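Local coordinates for protein L-asparaginase I (PDB 2OCD) that probably hydrolyses L-asparagine to L-aspartate and ammonia, working as a homotetramer of the asparaginase 1 family, at residues A77-Y82 with E106-P111. Sequence-based numbering, arbitrary orientation.
Sequences ANYDKY and ENLGKP
Over one face of the Y79 ring lies CD of K110, in a CH-pi contact 4.2 Å from the ring centroid and displaced toward the rim. At the ring's edge, near its plane, the backbone N of G109 donates to Y79 OH (3.0 Å, 149° at the hydrogen). L108 meets the ring obliquely, its CD1 4.0 Å from Y79 CE1, and Y79 also stacks on F203. With CG anti to the backbone N (chi1 -170°), Y79 reaches across so that its hydroxyl meets 106-111. Both segments are connections of the parallel alpha/beta part of the N-terminal asparaginase domain: 77-82 leads from helix 65-78 toward strand 84-88, while the loop at 106-111 enters strand 112-115, the neighbour of 84-88 in the sheet. The K110 chain rises away from the ring face and bends at its last torsion (chi4 -140°), bringing NZ among the carbonyls of the turn. K110 NZ donates to Y82 O nearly in line with the C=O bond, at a modelled 2.5 Å too short to be pressed, and more weakly to Y79 O at 3.1 Å. A water that donates to D80 OD1 accepts a weak bond from K110 NZ, loosely bridging two charges not in direct contact.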
ATOM      1  N   ALA B  77      -5.821 -12.345  40.157  1.00 15.64           N
ATOM      2  CA  ALA B  77      -6.428 -11.819  41.349  1.00 15.40           C
ATOM      3  C   ALA B  77      -7.643 -11.021  40.948  1.00 15.98           C
ATOM      4  O   ALA B  77      -8.602 -10.984  41.693  1.00 16.95           O
ATOM      5  CB  ALA B  77      -5.476 -10.960  42.094  1.00 13.89           C
ATOM      6  N   ASN B  78      -7.624 -10.386  39.788  1.00 15.76           N
ATOM      7  CA  ASN B  78      -8.736  -9.534  39.422  1.00 15.95           C
ATOM      8  C   ASN B  78      -9.682 -10.213  38.442  1.00 16.70           C
ATOM      9  O   ASN B  78     -10.713  -9.629  38.009  1.00 16.27           O
ATOM     10  CB  ASN B  78      -8.212  -8.212  38.870  1.00 15.32           C
ATOM     11  CG  ASN B  78      -7.674  -7.326  39.951  1.00 14.63           C
ATOM     12  OD1 ASN B  78      -6.455  -7.118  40.075  1.00 12.99           O
ATOM     13  ND2 ASN B  78      -8.572  -6.823  40.781  1.00 13.55           N
ATOM     14  N   TYR B  79      -9.348 -11.451  38.114  1.00 17.06           N
ATOM     15  CA  TYR B  79     -10.040 -12.150  37.041  1.00 18.21           C
ATOM     16  C   TYR B  79     -11.557 -12.160  37.152  1.00 18.57           C
ATOM     17  O   TYR B  79     -12.252 -11.991  36.153  1.00 18.67           O
ATOM     18  CB  TYR B  79      -9.548 -13.580  36.911  1.00 17.54           C
ATOM     19  CG  TYR B  79     -10.074 -14.223  35.677  1.00 18.09           C
ATOM     20  CD1 TYR B  79      -9.525 -13.931  34.430  1.00 17.16           C
ATOM     21  CD2 TYR B  79     -11.162 -15.099  35.728  1.00 18.40           C
ATOM     22  CE1 TYR B  79     -10.007 -14.517  33.277  1.00 16.47           C
ATOM     23  CE2 TYR B  79     -11.659 -15.682  34.568  1.00 16.54           C
ATOM     24  CZ  TYR B  79     -11.062 -15.395  33.347  1.00 17.78           C
ATOM     25  OH  TYR B  79     -11.524 -15.983  32.199  1.00 17.22           O
ATOM     26  N   ASP B  80     -12.093 -12.339  38.340  1.00 19.48           N
ATOM     27  CA  ASP B  80     -13.576 -12.349  38.465  1.00 20.73           C
ATOM     28  C   ASP B  80     -14.251 -10.994  38.728  1.00 20.98           C
ATOM     29  O   ASP B  80     -15.436 -10.840  38.456  1.00 22.03           O
ATOM     30  CB  ASP B  80     -14.012 -13.392  39.497  1.00 21.03           C
ATOM     31  CG  ASP B  80     -13.668 -14.795  39.051  1.00 23.15           C
ATOM     32  OD1 ASP B  80     -14.127 -15.199  37.943  1.00 23.69           O
ATOM     33  OD2 ASP B  80     -12.918 -15.478  39.792  1.00 25.37           O
ATOM     34  N   LYS B  81     -13.490 -10.014  39.211  1.00 21.51           N
ATOM     35  CA  LYS B  81     -13.997  -8.659  39.468  1.00 21.13           C
ATOM     36  C   LYS B  81     -14.333  -7.848  38.193  1.00 20.78           C
ATOM     37  O   LYS B  81     -14.970  -6.810  38.282  1.00 22.36           O
ATOM     38  CB  LYS B  81     -12.998  -7.855  40.330  1.00 22.09           C
ATOM     39  CG  LYS B  81     -12.515  -8.512  41.664  1.00 24.32           C
ATOM     40  CD  LYS B  81     -13.067  -7.809  42.931  1.00 27.69           C
ATOM     41  CE  LYS B  81     -14.566  -8.210  43.256  1.00 29.04           C
ATOM     42  NZ  LYS B  81     -15.461  -7.137  43.916  1.00 26.28           N
ATOM     43  N   TYR B  82     -13.937  -8.273  37.008  1.00 19.52           N
ATOM     44  CA  TYR B  82     -14.113  -7.401  35.858  1.00 18.61           C
ATOM     45  C   TYR B  82     -14.494  -8.191  34.611  1.00 17.89           C
ATOM     46  O   TYR B  82     -14.434  -9.404  34.613  1.00 18.67           O
ATOM     47  CB  TYR B  82     -12.827  -6.621  35.609  1.00 18.13           C
ATOM     48  CG  TYR B  82     -12.356  -5.737  36.735  1.00 18.18           C
ATOM     49  CD1 TYR B  82     -12.734  -4.398  36.806  1.00 16.88           C
ATOM     50  CD2 TYR B  82     -11.477  -6.225  37.713  1.00 18.36           C
ATOM     51  CE1 TYR B  82     -12.267  -3.566  37.833  1.00 17.06           C
ATOM     52  CE2 TYR B  82     -11.002  -5.404  38.739  1.00 16.85           C
ATOM     53  CZ  TYR B  82     -11.403  -4.067  38.807  1.00 17.97           C
ATOM     54  OH  TYR B  82     -10.938  -3.253  39.842  1.00 16.44           O
ATOM     55  N   GLU B 106      -4.485 -20.108  30.766  1.00 19.28           N
ATOM     56  CA  GLU B 106      -5.064 -21.330  30.305  1.00 20.52           C
ATOM     57  C   GLU B 106      -6.591 -21.222  30.464  1.00 20.01           C
ATOM     58  O   GLU B 106      -7.089 -20.903  31.541  1.00 20.36           O
ATOM     59  CB  GLU B 106      -4.430 -22.453  31.113  1.00 20.05           C
ATOM     60  CG  GLU B 106      -5.263 -23.664  31.335  1.00 23.18           C
ATOM     61  CD  GLU B 106      -4.376 -24.907  31.463  1.00 25.31           C
ATOM     62  OE1 GLU B 106      -3.784 -25.294  30.413  1.00 31.71           O
ATOM     63  OE2 GLU B 106      -4.265 -25.475  32.587  1.00 29.27           O
ATOM     64  N   ASN B 107      -7.312 -21.444  29.366  1.00 19.73           N
ATOM     65  CA  ASN B 107      -8.766 -21.296  29.319  1.00 19.64           C
ATOM     66  C   ASN B 107      -9.217 -19.897  29.648  1.00 19.63           C
ATOM     67  O   ASN B 107     -10.159 -19.694  30.393  1.00 20.39           O
ATOM     68  CB  ASN B 107      -9.473 -22.315  30.226  1.00 19.50           C
ATOM     69  CG  ASN B 107      -9.047 -23.751  29.938  1.00 19.91           C
ATOM     70  OD1 ASN B 107      -8.753 -24.125  28.789  1.00 20.09           O
ATOM     71  ND2 ASN B 107      -8.980 -24.553  30.987  1.00 19.07           N
ATOM     72  N   LEU B 108      -8.526 -18.918  29.079  1.00 19.82           N
ATOM     73  CA  LEU B 108      -8.917 -17.504  29.200  1.00 19.36           C
ATOM     74  C   LEU B 108     -10.301 -17.317  28.574  1.00 19.51           C
ATOM     75  O   LEU B 108     -10.516 -17.672  27.396  1.00 19.43           O
ATOM     76  CB  LEU B 108      -7.899 -16.649  28.463  1.00 19.79           C
ATOM     77  CG  LEU B 108      -7.948 -15.154  28.650  1.00 19.52           C
ATOM     78  CD1 LEU B 108      -7.544 -14.874  30.099  1.00 15.01           C
ATOM     79  CD2 LEU B 108      -7.052 -14.484  27.572  1.00 16.65           C
ATOM     80  N   GLY B 109     -11.245 -16.833  29.387  1.00 19.52           N
ATOM     81  CA  GLY B 109     -12.619 -16.505  28.952  1.00 18.85           C
ATOM     82  C   GLY B 109     -12.929 -15.009  29.016  1.00 18.81           C
ATOM     83  O   GLY B 109     -14.090 -14.628  29.144  1.00 19.50           O
ATOM     84  N   LYS B 110     -11.893 -14.166  28.912  1.00 18.50           N
ATOM     85  CA  LYS B 110     -12.008 -12.715  29.038  1.00 18.18           C
ATOM     86  C   LYS B 110     -10.899 -12.024  28.237  1.00 17.35           C
ATOM     87  O   LYS B 110      -9.776 -12.507  28.187  1.00 16.38           O
ATOM     88  CB  LYS B 110     -11.974 -12.282  30.538  1.00 18.95           C
ATOM     89  CG  LYS B 110     -13.261 -12.687  31.396  1.00 19.18           C
ATOM     90  CD  LYS B 110     -13.260 -12.119  32.822  1.00 18.80           C
ATOM     91  CE  LYS B 110     -14.270 -12.797  33.697  1.00 18.38           C
ATOM     92  NZ  LYS B 110     -14.986 -11.848  34.597  1.00 20.80           N
ATOM     93  N   PRO B 111     -11.213 -10.901  27.571  1.00 17.14           N
ATOM     94  CA  PRO B 111     -10.196 -10.215  26.755  1.00 17.07           C
ATOM     95  C   PRO B 111      -9.085  -9.663  27.575  1.00 16.45           C
ATOM     96  O   PRO B 111      -9.361  -9.112  28.631  1.00 17.50           O
ATOM     97  CB  PRO B 111     -10.945  -9.034  26.140  1.00 16.47           C
ATOM     98  CG  PRO B 111     -12.338  -9.390  26.225  1.00 18.06           C
ATOM     99  CD  PRO B 111     -12.497 -10.209  27.492  1.00 17.42           C
TER
HETATM  100  O   HOH W   1     -15.867 -14.595  36.246  1.00 24.82           O